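Local coordinates for protein putative glucoamylase (Bacteroides fragilis NCTC 9343, PDB 3EU8) that probably hydrolyses starch-like glucans to release glucose, as a putative glucoamylase with an alpha/alpha-barrel fold, at residues Lys106-His111 / Asn173-Gly178; Phe197-Tyr202 / Leu206-Leu211; Phe69-Ile74 / Leu143-Tyr148; Phe259-Ser264 / Asn287-Asn292. One frame throughout, in Å; residues are numbered along the deposited sequence.

Contact 1: residues Lys106-His111 / Asn173-Gly178; sequences KGAYPH and NWYRHG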
# COMPACT_ATOMS: atom_id res chain seq x y z
N LYS A 106 -3.19 11.35 19.36
CA LYS A 106 -4.50 10.74 19.65
C LYS A 106 -4.53 9.27 19.23
O LYS A 106 -5.51 8.79 18.72
CB LYS A 106 -5.64 11.56 19.08
CG LYS A 106 -5.60 13.03 19.52
CD LYS A 106 -6.10 13.17 20.94
CE LYS A 106 -5.80 14.55 21.47
NZ LYS A 106 -6.52 14.84 22.73
N GLY A 107 -3.42 8.57 19.50
CA GLY A 107 -3.22 7.16 19.17
C GLY A 107 -3.00 6.86 17.69
O GLY A 107 -2.83 5.71 17.35
N ALA A 108 -3.04 7.88 16.83
CA ALA A 108 -2.67 7.74 15.43
C ALA A 108 -1.18 8.00 15.30
O ALA A 108 -0.56 8.54 16.21
CB ALA A 108 -3.51 8.66 14.52
N TYR A 109 -0.60 7.61 14.18
CA TYR A 109 0.82 7.76 13.93
C TYR A 109 1.02 8.87 12.90
O TYR A 109 0.15 9.12 12.07
CB TYR A 109 1.40 6.41 13.43
CG TYR A 109 1.15 5.28 14.41
CD1 TYR A 109 -0.07 4.62 14.41
CD2 TYR A 109 2.08 4.94 15.38
CE1 TYR A 109 -0.34 3.62 15.32
CE2 TYR A 109 1.81 3.91 16.30
CZ TYR A 109 0.60 3.27 16.25
OH TYR A 109 0.28 2.28 17.12
N PRO A 110 2.19 9.52 12.95
CA PRO A 110 2.55 10.44 11.89
C PRO A 110 2.91 9.70 10.60
O PRO A 110 3.16 8.51 10.64
CB PRO A 110 3.80 11.11 12.44
CG PRO A 110 4.42 10.03 13.36
CD PRO A 110 3.25 9.42 13.99
N HIS A 111 2.94 10.40 9.48
CA HIS A 111 3.44 9.82 8.24
C HIS A 111 4.89 9.35 8.40
O HIS A 111 5.21 8.18 8.12
CB HIS A 111 3.30 10.83 7.10
CG HIS A 111 3.56 10.26 5.73
ND1 HIS A 111 3.17 10.93 4.59
CD2 HIS A 111 4.09 9.08 5.32
CE1 HIS A 111 3.50 10.20 3.53
NE2 HIS A 111 4.06 9.08 3.94
N ASN A 173 -12.36 8.19 16.22
CA ASN A 173 -13.44 9.14 16.47
C ASN A 173 -12.94 10.59 16.72
O ASN A 173 -13.55 11.54 16.27
CB ASN A 173 -14.23 8.62 17.65
CG ASN A 173 -15.62 9.02 17.61
OD1 ASN A 173 -16.38 8.61 16.72
ND2 ASN A 173 -16.03 9.80 18.62
N TRP A 174 -11.78 10.76 17.38
CA TRP A 174 -11.13 12.09 17.45
C TRP A 174 -11.04 12.81 16.11
O TRP A 174 -11.32 14.04 16.02
CB TRP A 174 -9.72 12.02 18.03
CG TRP A 174 -9.00 13.41 18.02
CD1 TRP A 174 -8.12 13.87 17.07
CD2 TRP A 174 -9.15 14.50 18.96
NE1 TRP A 174 -7.71 15.14 17.37
CE2 TRP A 174 -8.32 15.56 18.53
CE3 TRP A 174 -9.89 14.67 20.16
CZ2 TRP A 174 -8.21 16.78 19.22
CZ3 TRP A 174 -9.78 15.90 20.86
CH2 TRP A 174 -8.94 16.93 20.38
N TYR A 175 -10.68 12.04 15.07
CA TYR A 175 -10.42 12.59 13.72
C TYR A 175 -11.68 12.94 12.95
O TYR A 175 -11.62 13.32 11.77
CB TYR A 175 -9.47 11.66 12.93
CG TYR A 175 -8.02 11.71 13.46
CD1 TYR A 175 -7.66 11.04 14.63
CD2 TYR A 175 -7.04 12.45 12.80
CE1 TYR A 175 -6.35 11.07 15.10
CE2 TYR A 175 -5.76 12.51 13.27
CZ TYR A 175 -5.40 11.82 14.42
OH TYR A 175 -4.11 11.91 14.92
N ARG A 176 -12.84 12.85 13.61
CA ARG A 176 -14.09 13.40 13.06
C ARG A 176 -14.25 14.90 13.26
O ARG A 176 -15.23 15.47 12.79
CB ARG A 176 -15.31 12.72 13.66
CG ARG A 176 -15.63 11.38 13.08
CD ARG A 176 -16.50 10.61 14.06
NE ARG A 176 -17.88 10.96 13.86
CZ ARG A 176 -18.87 10.62 14.66
NH1 ARG A 176 -18.63 9.95 15.78
NH2 ARG A 176 -20.11 10.98 14.34
N HIS A 177 -13.31 15.53 13.95
CA HIS A 177 -13.25 16.98 14.10
C HIS A 177 -14.56 17.52 14.71
O HIS A 177 -15.29 18.30 14.09
CB HIS A 177 -12.88 17.62 12.76
CG HIS A 177 -12.67 19.11 12.81
ND1 HIS A 177 -12.68 19.83 13.99
CD2 HIS A 177 -12.45 20.02 11.82
CE1 HIS A 177 -12.48 21.11 13.73
NE2 HIS A 177 -12.33 21.25 12.42
N GLY A 178 -14.86 17.04 15.92
CA GLY A 178 -16.08 17.38 16.63
C GLY A 178 -17.30 16.61 16.19
O GLY A 178 -18.39 17.16 16.12

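Contact 2: residues Phe197-Tyr202 / Leu206-Leu211; sequences FPVHGY and LIMYIL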
# COMPACT_ATOMS: atom_id res chain seq x y z
N PHE A 197 -8.41 18.47 5.59
CA PHE A 197 -8.60 17.58 4.46
C PHE A 197 -9.60 16.50 4.82
O PHE A 197 -9.22 15.40 5.20
CB PHE A 197 -7.22 16.99 4.08
CG PHE A 197 -7.11 16.55 2.65
CD1 PHE A 197 -7.64 15.32 2.23
CD2 PHE A 197 -6.49 17.37 1.70
CE1 PHE A 197 -7.54 14.91 0.89
CE2 PHE A 197 -6.39 16.98 0.36
CZ PHE A 197 -6.92 15.74 -0.04
N PRO A 198 -10.92 16.80 4.71
CA PRO A 198 -11.87 15.69 4.88
C PRO A 198 -11.74 14.71 3.71
O PRO A 198 -11.52 15.14 2.59
CB PRO A 198 -13.26 16.37 4.89
CG PRO A 198 -13.07 17.70 4.26
CD PRO A 198 -11.59 18.08 4.41
N VAL A 199 -11.87 13.42 3.98
CA VAL A 199 -11.54 12.41 3.01
C VAL A 199 -12.81 11.83 2.39
O VAL A 199 -13.56 11.11 3.07
CB VAL A 199 -10.67 11.29 3.65
CG1 VAL A 199 -10.36 10.21 2.62
CG2 VAL A 199 -9.41 11.89 4.21
N HIS A 200 -13.00 12.12 1.10
CA HIS A 200 -14.12 11.64 0.30
C HIS A 200 -13.58 10.70 -0.78
O HIS A 200 -12.50 10.95 -1.31
CB HIS A 200 -14.86 12.82 -0.39
CG HIS A 200 -15.22 13.95 0.52
ND1 HIS A 200 -16.14 13.83 1.54
CD2 HIS A 200 -14.85 15.25 0.50
CE1 HIS A 200 -16.27 15.00 2.15
NE2 HIS A 200 -15.49 15.87 1.55
N GLY A 201 -14.34 9.66 -1.13
CA GLY A 201 -13.91 8.69 -2.15
C GLY A 201 -14.36 9.07 -3.56
O GLY A 201 -15.08 10.08 -3.72
N TYR A 202 -13.95 8.30 -4.58
CA TYR A 202 -13.02 7.18 -4.42
C TYR A 202 -11.55 7.62 -4.54
O TYR A 202 -11.20 8.45 -5.37
CB TYR A 202 -13.33 6.02 -5.41
CG TYR A 202 -12.42 4.84 -5.14
CD1 TYR A 202 -12.72 3.93 -4.12
CD2 TYR A 202 -11.24 4.64 -5.87
CE1 TYR A 202 -11.89 2.89 -3.82
CE2 TYR A 202 -10.37 3.56 -5.59
CZ TYR A 202 -10.70 2.70 -4.54
OH TYR A 202 -9.88 1.63 -4.18
N LEU A 206 -9.90 3.79 1.36
CA LEU A 206 -11.05 3.03 1.85
C LEU A 206 -10.79 2.33 3.19
O LEU A 206 -11.66 2.31 4.09
CB LEU A 206 -11.50 2.00 0.81
CG LEU A 206 -12.69 1.07 1.12
CD1 LEU A 206 -13.95 1.82 1.51
CD2 LEU A 206 -12.97 0.15 -0.08
N ILE A 207 -9.61 1.73 3.30
CA ILE A 207 -9.28 0.91 4.47
C ILE A 207 -9.34 1.75 5.74
O ILE A 207 -9.69 1.23 6.79
CB ILE A 207 -7.89 0.16 4.32
CG1 ILE A 207 -7.81 -1.07 5.24
CG2 ILE A 207 -6.69 1.10 4.52
CD1 ILE A 207 -8.90 -2.14 4.91
N MSE A 208 -9.04 3.05 5.64
CA MSE A 208 -9.20 3.98 6.79
C MSE A 208 -10.61 3.98 7.37
O MSE A 208 -10.78 3.91 8.58
CB MSE A 208 -8.88 5.43 6.37
CG MSE A 208 -8.88 6.41 7.56
SE MSE A 208 -8.39 8.18 7.10
CE MSE A 208 -10.02 8.61 5.98
N TYR A 209 -11.60 4.13 6.49
CA TYR A 209 -13.02 4.11 6.89
C TYR A 209 -13.42 2.77 7.47
O TYR A 209 -14.10 2.74 8.50
CB TYR A 209 -13.94 4.53 5.72
CG TYR A 209 -14.02 6.04 5.60
CD1 TYR A 209 -14.97 6.77 6.32
CD2 TYR A 209 -13.13 6.73 4.79
CE1 TYR A 209 -15.04 8.20 6.23
CE2 TYR A 209 -13.18 8.13 4.70
CZ TYR A 209 -14.15 8.86 5.42
OH TYR A 209 -14.16 10.21 5.31
N ILE A 210 -12.99 1.69 6.82
CA ILE A 210 -13.24 0.33 7.30
C ILE A 210 -12.66 0.04 8.70
O ILE A 210 -13.33 -0.58 9.54
CB ILE A 210 -12.78 -0.75 6.28
CG1 ILE A 210 -13.81 -0.82 5.14
CG2 ILE A 210 -12.69 -2.16 6.97
CD1 ILE A 210 -13.35 -1.42 3.89
N LEU A 211 -11.42 0.48 8.95
CA LEU A 211 -10.79 0.29 10.23
C LEU A 211 -11.41 1.20 11.25
O LEU A 211 -11.59 0.78 12.42
CB LEU A 211 -9.27 0.51 10.13
CG LEU A 211 -8.49 -0.61 9.46
CD1 LEU A 211 -7.00 -0.25 9.29
CD2 LEU A 211 -8.65 -1.95 10.23
O HOH W 1 -9.03 2.69 -1.54

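Contact 3: residues Phe69-Ile74 / Leu143-Tyr148; sequences FGIMAI and LAVHQY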
# COMPACT_ATOMS: atom_id res chain seq x y z
N PHE A 69 2.90 -2.05 5.08
CA PHE A 69 3.12 -2.92 3.93
C PHE A 69 4.30 -3.85 4.19
O PHE A 69 4.23 -5.05 3.90
CB PHE A 69 3.41 -2.14 2.63
CG PHE A 69 2.38 -1.06 2.28
CD1 PHE A 69 1.11 -1.03 2.86
CD2 PHE A 69 2.70 -0.07 1.36
CE1 PHE A 69 0.19 -0.03 2.52
CE2 PHE A 69 1.77 0.92 1.01
CZ PHE A 69 0.53 0.94 1.59
N GLY A 70 5.40 -3.29 4.71
CA GLY A 70 6.57 -4.06 4.97
C GLY A 70 6.41 -5.19 5.96
O GLY A 70 6.97 -6.25 5.75
N ILE A 71 5.67 -4.96 7.04
CA ILE A 71 5.47 -6.02 8.04
C ILE A 71 4.64 -7.12 7.46
O ILE A 71 4.83 -8.27 7.85
CB ILE A 71 4.82 -5.56 9.40
CG1 ILE A 71 3.39 -5.09 9.23
CG2 ILE A 71 5.61 -4.47 10.06
CD1 ILE A 71 2.76 -4.71 10.57
N MSE A 72 3.76 -6.78 6.50
CA MSE A 72 3.08 -7.83 5.72
C MSE A 72 4.01 -8.59 4.77
O MSE A 72 3.87 -9.81 4.63
CB MSE A 72 1.91 -7.26 4.90
CG MSE A 72 0.81 -6.59 5.70
SE MSE A 72 -0.55 -5.65 4.62
CE MSE A 72 -1.81 -6.73 5.02
N ALA A 73 4.91 -7.88 4.10
CA ALA A 73 5.94 -8.57 3.30
C ALA A 73 6.76 -9.49 4.17
O ALA A 73 7.12 -10.57 3.75
CB ALA A 73 6.86 -7.59 2.57
N ILE A 74 7.06 -9.06 5.40
CA ILE A 74 7.86 -9.87 6.34
C ILE A 74 7.07 -11.11 6.80
O ILE A 74 7.65 -12.19 6.88
CB ILE A 74 8.36 -9.07 7.54
CG1 ILE A 74 9.47 -8.09 7.07
CG2 ILE A 74 8.92 -9.99 8.67
CD1 ILE A 74 9.77 -6.96 8.07
N LEU A 143 -2.72 -5.70 12.16
CA LEU A 143 -3.83 -6.66 12.43
C LEU A 143 -3.64 -8.05 11.76
O LEU A 143 -4.11 -9.05 12.26
CB LEU A 143 -5.20 -6.02 12.06
CG LEU A 143 -5.68 -4.78 12.86
CD1 LEU A 143 -7.07 -4.38 12.37
CD2 LEU A 143 -5.65 -4.99 14.37
N ALA A 144 -2.95 -8.09 10.62
CA ALA A 144 -2.61 -9.36 9.95
C ALA A 144 -1.58 -10.15 10.80
O ALA A 144 -1.70 -11.33 10.99
CB ALA A 144 -2.07 -9.10 8.55
N VAL A 145 -0.58 -9.46 11.33
CA VAL A 145 0.43 -10.06 12.23
C VAL A 145 -0.22 -10.56 13.47
O VAL A 145 0.05 -11.67 13.86
CB VAL A 145 1.53 -9.09 12.63
CG1 VAL A 145 2.57 -9.75 13.55
CG2 VAL A 145 2.17 -8.49 11.36
N HIS A 146 -1.14 -9.78 14.06
CA HIS A 146 -1.93 -10.24 15.21
C HIS A 146 -2.60 -11.60 14.95
O HIS A 146 -2.47 -12.56 15.74
CB HIS A 146 -3.00 -9.22 15.59
CG HIS A 146 -3.85 -9.63 16.76
ND1 HIS A 146 -4.95 -10.45 16.65
CD2 HIS A 146 -3.73 -9.33 18.08
CE1 HIS A 146 -5.47 -10.65 17.85
NE2 HIS A 146 -4.74 -9.99 18.74
N GLN A 147 -3.33 -11.69 13.84
CA GLN A 147 -3.98 -12.95 13.47
C GLN A 147 -2.99 -14.09 13.17
O GLN A 147 -3.25 -15.22 13.53
CB GLN A 147 -4.94 -12.75 12.28
CG GLN A 147 -6.15 -11.82 12.62
CD GLN A 147 -6.94 -12.28 13.82
OE1 GLN A 147 -6.72 -11.82 14.98
NE2 GLN A 147 -7.87 -13.21 13.58
N TYR A 148 -1.87 -13.81 12.53
CA TYR A 148 -0.82 -14.84 12.29
C TYR A 148 -0.29 -15.46 13.61
O TYR A 148 -0.00 -16.66 13.70
CB TYR A 148 0.34 -14.22 11.48
CG TYR A 148 1.27 -15.23 10.85
CD1 TYR A 148 0.80 -16.14 9.88
CD2 TYR A 148 2.61 -15.28 11.19
CE1 TYR A 148 1.64 -17.06 9.30
CE2 TYR A 148 3.47 -16.21 10.60
CZ TYR A 148 2.97 -17.09 9.66
OH TYR A 148 3.80 -17.98 9.07

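Contact 4: residues Phe259-Ser264 / Asn287-Asn292; sequences FWAQYS and NLTLVN. With EDO (1,2-ethanediol), chain Z; EDO (1,2-ethanediol), chain Y.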
# COMPACT_ATOMS: atom_id res chain seq x y z
N PHE A 259 -2.05 2.77 -7.92
CA PHE A 259 -1.95 2.35 -6.50
C PHE A 259 -3.27 2.45 -5.75
O PHE A 259 -3.45 1.80 -4.74
CB PHE A 259 -0.81 3.09 -5.73
CG PHE A 259 -1.17 4.51 -5.21
CD1 PHE A 259 -1.05 5.64 -6.02
CD2 PHE A 259 -1.55 4.69 -3.89
CE1 PHE A 259 -1.33 6.90 -5.52
CE2 PHE A 259 -1.89 5.93 -3.41
CZ PHE A 259 -1.75 7.05 -4.22
N TRP A 260 -4.21 3.25 -6.28
CA TRP A 260 -5.55 3.32 -5.70
C TRP A 260 -6.31 2.01 -5.77
O TRP A 260 -7.22 1.78 -4.98
CB TRP A 260 -6.38 4.42 -6.38
CG TRP A 260 -5.93 5.82 -6.15
CD1 TRP A 260 -4.74 6.25 -5.59
CD2 TRP A 260 -6.64 7.01 -6.53
NE1 TRP A 260 -4.71 7.62 -5.56
CE2 TRP A 260 -5.84 8.11 -6.15
CE3 TRP A 260 -7.87 7.25 -7.15
CZ2 TRP A 260 -6.25 9.43 -6.35
CZ3 TRP A 260 -8.27 8.54 -7.36
CH2 TRP A 260 -7.46 9.62 -6.97
N ALA A 261 -5.95 1.16 -6.74
CA ALA A 261 -6.49 -0.21 -6.84
C ALA A 261 -5.88 -1.20 -5.83
O ALA A 261 -6.32 -2.34 -5.71
CB ALA A 261 -6.31 -0.73 -8.29
N GLN A 262 -4.87 -0.75 -5.08
CA GLN A 262 -3.95 -1.67 -4.42
C GLN A 262 -3.81 -1.50 -2.88
O GLN A 262 -3.91 -2.46 -2.15
CB GLN A 262 -2.60 -1.55 -5.12
CG GLN A 262 -2.65 -1.92 -6.60
CD GLN A 262 -1.42 -1.57 -7.39
OE1 GLN A 262 -0.54 -0.85 -6.91
NE2 GLN A 262 -1.34 -2.09 -8.63
N TYR A 263 -3.56 -0.30 -2.39
CA TYR A 263 -3.19 -0.11 -0.97
C TYR A 263 -4.24 -0.59 0.03
O TYR A 263 -3.89 -1.19 1.06
CB TYR A 263 -2.87 1.35 -0.70
CG TYR A 263 -1.56 1.91 -1.19
CD1 TYR A 263 -0.76 1.23 -2.11
CD2 TYR A 263 -1.12 3.17 -0.75
CE1 TYR A 263 0.43 1.75 -2.56
CE2 TYR A 263 0.11 3.72 -1.19
CZ TYR A 263 0.87 3.00 -2.11
OH TYR A 263 2.03 3.50 -2.60
N SER A 264 -5.51 -0.31 -0.27
CA SER A 264 -6.63 -0.66 0.61
C SER A 264 -7.06 -2.11 0.43
O SER A 264 -7.98 -2.57 1.12
CB SER A 264 -7.84 0.27 0.41
OG SER A 264 -7.62 1.62 0.89
N ASN A 287 -10.69 -3.42 -13.63
CA ASN A 287 -10.96 -2.50 -14.72
C ASN A 287 -10.10 -1.25 -14.62
O ASN A 287 -9.62 -0.74 -15.64
CB ASN A 287 -12.48 -2.12 -14.79
CG ASN A 287 -13.32 -3.15 -15.55
OD1 ASN A 287 -12.88 -4.25 -15.76
ND2 ASN A 287 -14.54 -2.80 -15.94
N LEU A 288 -9.90 -0.74 -13.42
CA LEU A 288 -8.90 0.36 -13.21
C LEU A 288 -7.50 0.01 -13.75
O LEU A 288 -6.82 0.84 -14.36
CB LEU A 288 -8.82 0.81 -11.74
CG LEU A 288 -8.03 2.09 -11.44
CD1 LEU A 288 -8.48 3.30 -12.29
CD2 LEU A 288 -8.14 2.38 -9.94
N THR A 289 -7.08 -1.22 -13.48
CA THR A 289 -5.79 -1.77 -13.93
C THR A 289 -5.82 -1.86 -15.45
O THR A 289 -4.85 -1.52 -16.10
CB THR A 289 -5.56 -3.20 -13.32
OG1 THR A 289 -5.62 -3.13 -11.89
CG2 THR A 289 -4.22 -3.81 -13.72
N LEU A 290 -6.93 -2.31 -16.02
CA LEU A 290 -7.04 -2.46 -17.47
C LEU A 290 -7.10 -1.11 -18.22
O LEU A 290 -6.58 -1.03 -19.34
CB LEU A 290 -8.22 -3.36 -17.84
CG LEU A 290 -8.18 -4.86 -17.42
CD1 LEU A 290 -9.55 -5.58 -17.75
CD2 LEU A 290 -7.03 -5.63 -18.03
N VAL A 291 -7.70 -0.07 -17.61
CA VAL A 291 -7.67 1.31 -18.14
C VAL A 291 -6.22 1.82 -18.24
O VAL A 291 -5.82 2.46 -19.21
CB VAL A 291 -8.43 2.27 -17.20
CG1 VAL A 291 -8.11 3.73 -17.47
CG2 VAL A 291 -9.89 1.99 -17.27
N ASN A 292 -5.44 1.53 -17.20
CA ASN A 292 -4.04 1.90 -17.12
C ASN A 292 -3.28 1.20 -18.24
O ASN A 292 -2.55 1.83 -19.00
CB ASN A 292 -3.48 1.49 -15.73
CG ASN A 292 -2.21 2.26 -15.35
OD1 ASN A 292 -1.13 1.97 -15.83
ND2 ASN A 292 -2.35 3.24 -14.46
C1 EDO Z . -14.07 -6.74 -14.84
O1 EDO Z . -12.64 -6.77 -15.00
C2 EDO Z . -14.58 -8.10 -15.26
O2 EDO Z . -13.58 -9.03 -14.81
C1 EDO Y . -13.77 -6.35 -19.04
O1 EDO Y . -12.45 -6.35 -18.48
C2 EDO Y . -14.10 -4.93 -19.47
O2 EDO Y . -13.13 -4.44 -20.39

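Contact 1: residues Lys106-His111 / Asn173-Gly178
Lys-106 lays its aliphatic chain over one face of the Trp-174 indole, and beside it Ala-108 meets Tyr-175. The tight part is the buried one: CB of Ala-108 presses against the phenol end of Tyr-175, 3.3 Å from OH and 3.7 Å from CZ of that residue. The hydroxyl itself is hydrogen-bonded to the carbonyl of Phe-105, which ties the Tyr-175 side chain to the loop it packs on. The start of the lysine chain is close-packed too, with CG of Lys-106 3.6 Å from the centroid of the five-membered ring of Trp-174 and only 7° off the ring normal, a CH-pi contact made almost straight above the pyrrole. A bend at chi2 (-77°) then turns the chain along the indole toward the looser, solvent side. There NZ of Lys-106 ends 4.0 Å from the centroid of the six-membered ring of Trp-174, over its face, as a cation-pi pair; the lysine is exposed, while the indole belongs to an aromatic group with Trp-187 and Trp-193. Two loops, one before strand 112-114 and one after helix 154-169, are thus joined by a lysine whose methylenes supply apolar packing and whose charge probably gains from the pi cloud without being buried.

Contact 2: residues Phe197-Tyr202 / Leu206-Leu211
Val-199 and Tyr-209 meet through the valine carbonyl and the phenol hydroxyl, where the approach to helix 206-214 touches the helix itself. Along 197-202, the chain first runs past through Phe-197, whose backbone pairs with Trp-185, and reaches the helix at Val-199. There the valine side chain and selenomethionine Met-208 come tip to tip, CE of Met-208 lying 3.6 Å from CB of Val-199. The Met-208 chain is extended until chi3 (68°), where it bends and brings the methyl close to both valine branches. The carbonyl O of Val-199 lies at the edge of the Tyr-209 ring, near its plane, and accepts from OH of Tyr-209 at 2.5 Å, so short that the exact length is doubtful and may partly reflect coordinate error. The same hydroxyl is also hydrogen-bonded to the backbone N of Leu-183. Further on, a cis peptide links Gly-201 to Tyr-202, whose OH accepts a hydrogen bond from a water at 3.0 Å; that water accepts from N of Leu-206 at 3.2 Å. Tyr-202 OH is hydrogen-bonded to the carbonyl of Trp-260 as well. The Val-199 carbonyl and Tyr-209 hydroxyl thus satisfy each other directly, and water bridges Tyr-202 to Leu-206.

Contact 3: residues Phe69-Ile74 / Leu143-Tyr148
Ile-71 pushes its CD1 methyl against CG2 of Val-145, 3.9 Å away, and the two side chains cross at about a right angle. Its CG1 branch stands between the backbone N and the carbonyl carbon (chi1 66°), an uncommon choice on a helix, and with chi2 extended the terminal methyl is carried out to the neighbouring helix. Val-145 offers the branch that lies beside its own backbone N. One residue on from Ile-71, selenomethionine Met-72 reaches across with its end: CE of Met-72 lies 4.3 Å from CB of Ala-144, a light contact. The backbones are closest here, with 7.3 Å between CA of Met-72 and CA of Ala-144, consistent with the small alanine side chain at that point. Everything that touches is apolar and buried, and van der Waals packing alone joins the two segments. Leu-75, one turn after Ile-71, continues the interface by touching Ala-144, Val-145 and Tyr-148, and the Tyr-148 hydroxyl is hydrogen-bonded to Asp-79 near the helix end. Helix 85-101 adds Met-92 against Val-145 and Ile-95 against Ile-71. Helix-to-helix packing of this kind, between helices 64-79 and 132-149, is consistent with the alpha/alpha-barrel of six-hairpin glycosidases, the clan to which this family belongs.

Contact 4: residues Phe259-Ser264 / Asn287-Asn292
This contact belongs to the buried packing between helix 281-298 and the 3-10 segment that ends at Ala-261, within the putative glucoamylase family region. Leu-288 carries it: CD2 of Leu-288 rests 4.0 Å from CB of Ala-261 and also touches CB of Trp-260, more loosely, at 4.5 Å. With CG anti to the backbone N (chi1 -170°), the leucine extends from its helix toward the turn, and the same methyl meets both residues. The Trp-260 indole leads away from the helix, and its CD1 stands over the centre of the Phe-259 ring, 3.3 Å above that plane. Ala-261 has a second neighbour in Thr-289, whose OG1 is 4.4 Å from CB of Ala-261; that hydroxyl is hydrogen-bonded to the carbonyl of Met-285, one turn back in its own helix, and to Ser-344. The loop between strands 244-248 and 273-274 thus packs on helix 281-298, in a family of the six-hairpin clan, consistent with an alpha/alpha-barrel. Its turn is held by its own backbone as well, since O of Phe-259 accepts from N of both Gln-262 and Tyr-263. On the helix face turned from the loop, the Asn-287 amide uses ND2 to reach the carbonyl of Glu-245 by a hydrogen bond. Its OD1 accepts one from O1 of a 1,2-ethanediol (chain Z) at 2.6 Å, and a weak one from a second (chain Y), both probably from the crystallisation liquor.

Contacts 2, 3 and 4 are buried, whereas contact 1, whose centre lies about 20 Å from the centre of the chain, reaches the surface and is the one that uses a charge. Contacts 3 and 4 are apolar between their segments; contact 2 adds a hydroxyl-to-carbonyl bond and a water. Helix 132-149 of contact 3 meets helix 206-214 of contact 2 through Leu-143 and Leu-211, and side chains from contacts 1 and 2 also rest on it. Contact 4 joins contact 2 by probable hydrogen bonds, among them Ile-207 N to Ser-264 OG, and contact 3 by Phe-69 packing on Tyr-263. Contact 1 touches none of the others.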